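Local structure of flocculation protein FLO11 (Saccharomyces cerevisiae, 4UYT) at residues P94-A105 and P117-Y125. The protein mediates homotypic cell-cell adhesion during yeast flocculation and helps cells adhere to surfaces, grow invasively and form biofilms, with its Flo11 domain making homophilic contacts. Sequence-based numbering, arbitrary orientation.
Sequences PTDFTATFEVYA and PNFQIQFEY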
ATOM      1  N   PRO A  94       1.544   4.225 -12.545  1.00 10.42           N
ATOM      2  CA  PRO A  94       0.775   3.347 -11.657  1.00 10.77           C
ATOM      3  C   PRO A  94       1.522   2.050 -11.351  1.00  9.66           C
ATOM      4  O   PRO A  94       1.058   1.283 -10.524  1.00  9.89           O
ATOM      5  CB  PRO A  94      -0.507   3.083 -12.452  1.00 12.84           C
ATOM      6  CG  PRO A  94      -0.067   3.189 -13.874  1.00 13.96           C
ATOM      7  CD  PRO A  94       0.973   4.278 -13.901  1.00 12.59           C
ATOM      8  N   THR A  95       2.643   1.809 -12.035  1.00  9.82           N
ATOM      9  CA  THR A  95       3.477   0.648 -11.793  1.00  9.13           C
ATOM     10  C   THR A  95       4.825   1.009 -11.154  1.00  8.84           C
ATOM     11  O   THR A  95       5.665   0.134 -11.008  1.00  9.71           O
ATOM     12  CB  THR A  95       3.650  -0.203 -13.071  1.00 10.09           C
ATOM     13  OG1 THR A  95       4.176   0.577 -14.147  1.00 11.49           O
ATOM     14  CG2 THR A  95       2.318  -0.780 -13.469  1.00 10.77           C
ATOM     15  N   ASP A  96       5.001   2.257 -10.708  1.00  8.51           N
ATOM     16  CA  ASP A  96       6.163   2.617  -9.903  1.00  9.23           C
ATOM     17  C   ASP A  96       5.839   3.945  -9.240  1.00  8.60           C
ATOM     18  O   ASP A  96       6.049   5.013  -9.819  1.00  9.91           O
ATOM     19  CB  ASP A  96       7.459   2.706 -10.723  1.00 10.51           C
ATOM     20  CG  ASP A  96       8.692   2.760  -9.854  1.00 12.85           C
ATOM     21  OD1 ASP A  96       8.565   3.163  -8.686  1.00 12.30           O
ATOM     22  OD2 ASP A  96       9.766   2.386 -10.342  1.00 18.25           O
ATOM     23  N   PHE A  97       5.268   3.893  -8.046  1.00  8.61           N
ATOM     24  CA  PHE A  97       4.832   5.104  -7.367  1.00  8.40           C
ATOM     25  C   PHE A  97       5.089   5.022  -5.900  1.00  7.50           C
ATOM     26  O   PHE A  97       5.270   3.956  -5.332  1.00  8.13           O
ATOM     27  CB  PHE A  97       3.352   5.422  -7.645  1.00  8.49           C
ATOM     28  CG  PHE A  97       2.348   4.429  -7.091  1.00  8.29           C
ATOM     29  CD1 PHE A  97       1.836   4.561  -5.811  1.00  8.68           C
ATOM     30  CD2 PHE A  97       1.882   3.351  -7.876  1.00  9.00           C
ATOM     31  CE1 PHE A  97       0.888   3.670  -5.331  1.00  9.08           C
ATOM     32  CE2 PHE A  97       0.936   2.451  -7.391  1.00  9.53           C
ATOM     33  CZ  PHE A  97       0.446   2.630  -6.110  1.00  9.42           C
ATOM     34  N   THR A  98       5.093   6.198  -5.296  1.00  8.06           N
ATOM     35  CA  THR A  98       5.153   6.340  -3.874  1.00  8.49           C
ATOM     36  C   THR A  98       3.940   7.117  -3.378  1.00  8.72           C
ATOM     37  O   THR A  98       3.299   7.852  -4.112  1.00 10.75           O
ATOM     38  CB  THR A  98       6.444   7.048  -3.404  1.00  9.76           C
ATOM     39  OG1 THR A  98       6.470   8.388  -3.917  1.00 13.77           O
ATOM     40  CG2 THR A  98       7.658   6.300  -3.835  1.00 10.47           C
ATOM     41  N   ALA A  99       3.657   6.957  -2.098  1.00  8.01           N
ATOM     42  CA  ALA A  99       2.607   7.733  -1.443  1.00  8.95           C
ATOM     43  C   ALA A  99       2.984   7.887   0.006  1.00  7.68           C
ATOM     44  O   ALA A  99       3.548   6.966   0.588  1.00  8.45           O
ATOM     45  CB  ALA A  99       1.257   7.044  -1.575  1.00  9.95           C
ATOM     46  N   THR A 100       2.624   9.026   0.577  1.00  8.48           N
ATOM     47  CA  THR A 100       2.857   9.313   1.995  1.00  8.11           C
ATOM     48  C   THR A 100       1.537   9.699   2.633  1.00  7.92           C
ATOM     49  O   THR A 100       0.798  10.523   2.098  1.00 10.05           O
ATOM     50  CB  THR A 100       3.916  10.423   2.150  1.00 10.69           C
ATOM     51  OG1 THR A 100       5.171  10.004   1.584  1.00 12.33           O
ATOM     52  CG2 THR A 100       4.147  10.755   3.593  1.00 12.68           C
ATOM     53  N   PHE A 101       1.229   9.100   3.766  1.00  6.98           N
ATOM     54  CA  PHE A 101      -0.049   9.326   4.422  1.00  6.61           C
ATOM     55  C   PHE A 101       0.093   8.893   5.858  1.00  6.42           C
ATOM     56  O   PHE A 101       1.083   8.303   6.245  1.00  7.11           O
ATOM     57  CB  PHE A 101      -1.211   8.618   3.722  1.00  6.96           C
ATOM     58  CG  PHE A 101      -1.046   7.121   3.615  1.00  7.14           C
ATOM     59  CD1 PHE A 101      -0.278   6.545   2.599  1.00  8.31           C
ATOM     60  CD2 PHE A 101      -1.678   6.279   4.508  1.00  7.73           C
ATOM     61  CE1 PHE A 101      -0.125   5.188   2.503  1.00  8.91           C
ATOM     62  CE2 PHE A 101      -1.539   4.904   4.393  1.00  8.42           C
ATOM     63  CZ  PHE A 101      -0.757   4.369   3.394  1.00  8.58           C
ATOM     64  N   GLU A 102      -0.918   9.240   6.667  1.00  6.65           N
ATOM     65  CA  GLU A 102      -0.893   8.943   8.087  1.00  6.54           C
ATOM     66  C   GLU A 102      -1.792   7.740   8.430  1.00  5.86           C
ATOM     67  O   GLU A 102      -2.873   7.548   7.881  1.00  6.95           O
ATOM     68  CB  GLU A 102      -1.286  10.167   8.907  1.00  7.34           C
ATOM     69  CG  GLU A 102      -0.219  11.239   8.867  1.00  8.99           C
ATOM     70  CD  GLU A 102      -0.629  12.501   9.610  1.00 11.63           C
ATOM     71  OE1 GLU A 102      -1.796  12.911   9.569  1.00 16.23           O
ATOM     72  OE2 GLU A 102       0.226  13.119  10.215  1.00 19.78           O
ATOM     73  N   VAL A 103      -1.304   6.972   9.403  1.00  5.89           N
ATOM     74  CA  VAL A 103      -2.029   5.840   9.935  1.00  5.62           C
ATOM     75  C   VAL A 103      -2.010   5.922  11.449  1.00  5.49           C
ATOM     76  O   VAL A 103      -1.085   6.474  12.041  1.00  6.40           O
ATOM     77  CB  VAL A 103      -1.441   4.491   9.477  1.00  5.95           C
ATOM     78  CG1 VAL A 103      -1.522   4.361   7.966  1.00  7.21           C
ATOM     79  CG2 VAL A 103      -0.012   4.303   9.971  1.00  6.71           C
ATOM     80  N   TYR A 104      -3.008   5.295  12.061  1.00  5.59           N
ATOM     81  CA  TYR A 104      -2.993   5.039  13.477  1.00  5.84           C
ATOM     82  C   TYR A 104      -2.591   3.577  13.660  1.00  5.62           C
ATOM     83  O   TYR A 104      -3.292   2.665  13.211  1.00  6.76           O
ATOM     84  CB  TYR A 104      -4.381   5.249  14.099  1.00  6.37           C
ATOM     85  CG  TYR A 104      -5.059   6.559  13.809  1.00  6.44           C
ATOM     86  CD1 TYR A 104      -4.390   7.778  13.858  1.00  6.33           C
ATOM     87  CD2 TYR A 104      -6.434   6.574  13.530  1.00  6.77           C
ATOM     88  CE1 TYR A 104      -5.039   8.975  13.628  1.00  6.32           C
ATOM     89  CE2 TYR A 104      -7.083   7.767  13.287  1.00  6.71           C
ATOM     90  CZ  TYR A 104      -6.396   8.962  13.339  1.00  6.34           C
ATOM     91  OH  TYR A 104      -7.085  10.116  13.106  1.00  7.07           O
ATOM     92  N   ALA A 105      -1.422   3.354  14.256  1.00  6.20           N
ATOM     93  CA  ALA A 105      -0.876   1.977  14.420  1.00  6.03           C
ATOM     94  C   ALA A 105      -0.875   1.663  15.879  1.00  5.89           C
ATOM     95  O   ALA A 105      -0.154   2.311  16.647  1.00  6.84           O
ATOM     96  CB  ALA A 105       0.528   1.881  13.828  1.00  6.42           C
ATOM     97  N   PRO A 117      -1.772  -0.687  10.345  1.00  6.01           N
ATOM     98  CA  PRO A 117      -3.147  -1.118  10.052  1.00  6.15           C
ATOM     99  C   PRO A 117      -3.249  -1.383   8.564  1.00  5.96           C
ATOM    100  O   PRO A 117      -2.723  -0.593   7.767  1.00  6.24           O
ATOM    101  CB  PRO A 117      -3.989   0.099  10.493  1.00  6.75           C
ATOM    102  CG  PRO A 117      -3.066   1.290  10.289  1.00  6.72           C
ATOM    103  CD  PRO A 117      -1.673   0.766  10.593  1.00  6.66           C
ATOM    104  N   ASN A 118      -3.912  -2.458   8.172  1.00  6.80           N
ATOM    105  CA  ASN A 118      -3.937  -2.845   6.781  1.00  6.76           C
ATOM    106  C   ASN A 118      -4.903  -1.971   5.991  1.00  6.82           C
ATOM    107  O   ASN A 118      -5.854  -1.397   6.498  1.00  7.99           O
ATOM    108  CB  ASN A 118      -4.242  -4.331   6.679  1.00  7.56           C
ATOM    109  CG  ASN A 118      -3.099  -5.165   7.197  1.00  7.68           C
ATOM    110  OD1 ASN A 118      -3.300  -6.078   8.055  1.00 10.53           O
ATOM    111  ND2 ASN A 118      -1.923  -4.896   6.752  1.00  5.74           N
ATOM    112  N   PHE A 119      -4.643  -1.920   4.706  1.00  7.12           N
ATOM    113  CA  PHE A 119      -5.398  -1.087   3.796  1.00  7.26           C
ATOM    114  C   PHE A 119      -5.416  -1.782   2.439  1.00  7.22           C
ATOM    115  O   PHE A 119      -4.797  -2.824   2.237  1.00  8.36           O
ATOM    116  CB  PHE A 119      -4.810   0.348   3.731  1.00  7.23           C
ATOM    117  CG  PHE A 119      -3.348   0.390   3.341  1.00  6.79           C
ATOM    118  CD1 PHE A 119      -2.964   0.357   2.026  1.00  7.22           C
ATOM    119  CD2 PHE A 119      -2.355   0.467   4.302  1.00  7.31           C
ATOM    120  CE1 PHE A 119      -1.618   0.374   1.669  1.00  7.84           C
ATOM    121  CE2 PHE A 119      -1.011   0.500   3.964  1.00  7.45           C
ATOM    122  CZ  PHE A 119      -0.662   0.458   2.634  1.00  7.69           C
ATOM    123  N   GLN A 120      -6.126  -1.165   1.502  1.00  8.04           N
ATOM    124  CA  GLN A 120      -6.162  -1.644   0.136  1.00  8.37           C
ATOM    125  C   GLN A 120      -5.836  -0.513  -0.798  1.00  7.90           C
ATOM    126  O   GLN A 120      -5.999   0.664  -0.470  1.00  8.99           O
ATOM    127  CB  GLN A 120      -7.518  -2.259  -0.212  1.00 10.61           C
ATOM    128  CG  GLN A 120      -7.963  -3.331   0.765  1.00 11.86           C
ATOM    129  CD  GLN A 120      -8.576  -2.734   2.007  1.00 15.28           C
ATOM    130  OE1 GLN A 120      -9.435  -1.862   1.913  1.00 20.23           O
ATOM    131  NE2 GLN A 120      -8.122  -3.176   3.186  1.00 16.10           N
ATOM    132  N   ILE A 121      -5.375  -0.893  -1.981  1.00  8.21           N
ATOM    133  CA  ILE A 121      -5.148   0.045  -3.052  1.00  8.27           C
ATOM    134  C   ILE A 121      -6.061  -0.360  -4.205  1.00  8.28           C
ATOM    135  O   ILE A 121      -5.974  -1.497  -4.697  1.00  9.12           O
ATOM    136  CB  ILE A 121      -3.670   0.106  -3.475  1.00  8.32           C
ATOM    137  CG1 ILE A 121      -2.764   0.368  -2.259  1.00  8.98           C
ATOM    138  CG2 ILE A 121      -3.499   1.183  -4.538  1.00  9.13           C
ATOM    139  CD1 ILE A 121      -1.300   0.514  -2.600  1.00  9.09           C
ATOM    140  N   GLN A 122      -6.934   0.569  -4.597  1.00  8.87           N
ATOM    141  CA  GLN A 122      -7.945   0.319  -5.606  1.00  9.57           C
ATOM    142  C   GLN A 122      -7.450   0.925  -6.905  1.00  9.31           C
ATOM    143  O   GLN A 122      -7.282   2.145  -7.021  1.00 10.11           O
ATOM    144  CB  GLN A 122      -9.264   0.944  -5.166  1.00 11.55           C
ATOM    145  CG  GLN A 122     -10.422   0.793  -6.127  1.00 15.70           C
ATOM    146  CD  GLN A 122     -11.611   1.630  -5.689  1.00 23.06           C
ATOM    147  OE1 GLN A 122     -12.099   1.495  -4.578  1.00 28.65           O
ATOM    148  NE2 GLN A 122     -12.045   2.527  -6.550  1.00 27.02           N
ATOM    149  N   PHE A 123      -7.262   0.043  -7.892  1.00  9.41           N
ATOM    150  CA  PHE A 123      -6.833   0.427  -9.226  1.00 10.45           C
ATOM    151  C   PHE A 123      -8.029   0.329 -10.175  1.00 11.64           C
ATOM    152  O   PHE A 123      -8.761  -0.668 -10.173  1.00 13.04           O
ATOM    153  CB  PHE A 123      -5.793  -0.558  -9.752  1.00 10.90           C
ATOM    154  CG  PHE A 123      -4.433  -0.495  -9.086  1.00 10.11           C
ATOM    155  CD1 PHE A 123      -4.231  -1.037  -7.826  1.00 10.26           C
ATOM    156  CD2 PHE A 123      -3.343   0.034  -9.756  1.00 10.77           C
ATOM    157  CE1 PHE A 123      -2.977  -0.998  -7.239  1.00 10.25           C
ATOM    158  CE2 PHE A 123      -2.077   0.034  -9.194  1.00 10.76           C
ATOM    159  CZ  PHE A 123      -1.892  -0.495  -7.940  1.00 11.10           C
ATOM    160  N   GLU A 124      -8.178   1.332 -11.023  1.00 11.80           N
ATOM    161  CA  GLU A 124      -9.111   1.250 -12.137  1.00 13.23           C
ATOM    162  C   GLU A 124      -8.355   1.670 -13.373  1.00 13.05           C
ATOM    163  O   GLU A 124      -8.055   2.849 -13.564  1.00 13.47           O
ATOM    164  CB  GLU A 124     -10.333   2.164 -11.937  1.00 16.54           C
ATOM    165  CG  GLU A 124     -11.248   1.774 -10.794  1.00 18.46           C
ATOM    166  CD  GLU A 124     -12.447   2.707 -10.630  1.00 26.41           C
ATOM    167  OE1 GLU A 124     -12.603   3.684 -11.396  1.00 33.75           O
ATOM    168  OE2 GLU A 124     -13.244   2.460  -9.703  1.00 38.01           O
ATOM    169  N   TYR A 125      -8.105   0.695 -14.243  1.00 13.27           N
ATOM    170  CA  TYR A 125      -7.563   0.941 -15.558  1.00 14.05           C
ATOM    171  C   TYR A 125      -8.667   0.820 -16.606  1.00 15.01           C
ATOM    172  O   TYR A 125      -9.666   0.122 -16.419  1.00 16.38           O
ATOM    173  CB  TYR A 125      -6.490  -0.089 -15.886  1.00 13.85           C
ATOM    174  CG  TYR A 125      -5.225  -0.041 -15.044  1.00 11.83           C
ATOM    175  CD1 TYR A 125      -4.178   0.804 -15.395  1.00 12.58           C
ATOM    176  CD2 TYR A 125      -5.020  -0.925 -13.986  1.00 11.68           C
ATOM    177  CE1 TYR A 125      -2.981   0.824 -14.689  1.00 11.42           C
ATOM    178  CE2 TYR A 125      -3.822  -0.928 -13.287  1.00 11.68           C
ATOM    179  CZ  TYR A 125      -2.795  -0.059 -13.637  1.00 11.57           C
ATOM    180  OH  TYR A 125      -1.569  -0.052 -12.999  1.00 11.08           O
TER
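Phe101 drives the edge of its ring into one face of Phe119, a T-shaped pair with ring centroids 5.4 Å apart and planes at 89°. The touching atom is Phe101 CZ, 3.9 Å from Phe119 CE2 and offset toward the rim of that face. With CG set between the backbone N and the carbonyl carbon in both (chi1 58° in Phe101, 56° in Phe119), the rings, one from strand 96-104 and the other from the loop leading into strand 120-125, are brought together in the gap between the sheets. Ile69 of strand 64-70 packs against both phenylalanines.

A second aromatic meeting is looser: Phe97 and Phe123 approach from opposite directions, with Phe97 CE2 4.1 Å from Phe123 CZ. Ile121 extends its CD1 to the edge of the Phe97 ring, near the ring plane. Phe123 also stacks on Phe144, which ties the cluster to strand 143-147.

At each end a proline packs across the gap. Pro117 turns the CG-CD side of its ring to Val103, CG lying 3.7 Å from Val103 CB, and Pro117 CG also comes within 3.2 Å of Tyr104 O; Ala105 CB touches its CD. At the far end Pro94 CB lies 3.4 Å from Tyr125 OH, and Pro94 CG sits at the ring edge beside CE1.

Polar atoms are few. Tyr125 OH is hydrogen-bonded to Tyr32 OH, whereas the buried Pro94 O lies at the edge of the Phe123 ring, in its plane, 3.6 Å from Phe123 CE2, and has no hydrogen-bonding partner in the model.

Strand 96-104 is the outermost strand of one antiparallel sheet, and strand 120-125 lies inside the other, between strands 64-70 and 143-147. The inward-facing side chains of these strands and their flanking loops form part of the buried interface between two sheets, characteristic of the fibronectin type III-like beta-sandwich of the Flo11 adhesin domain.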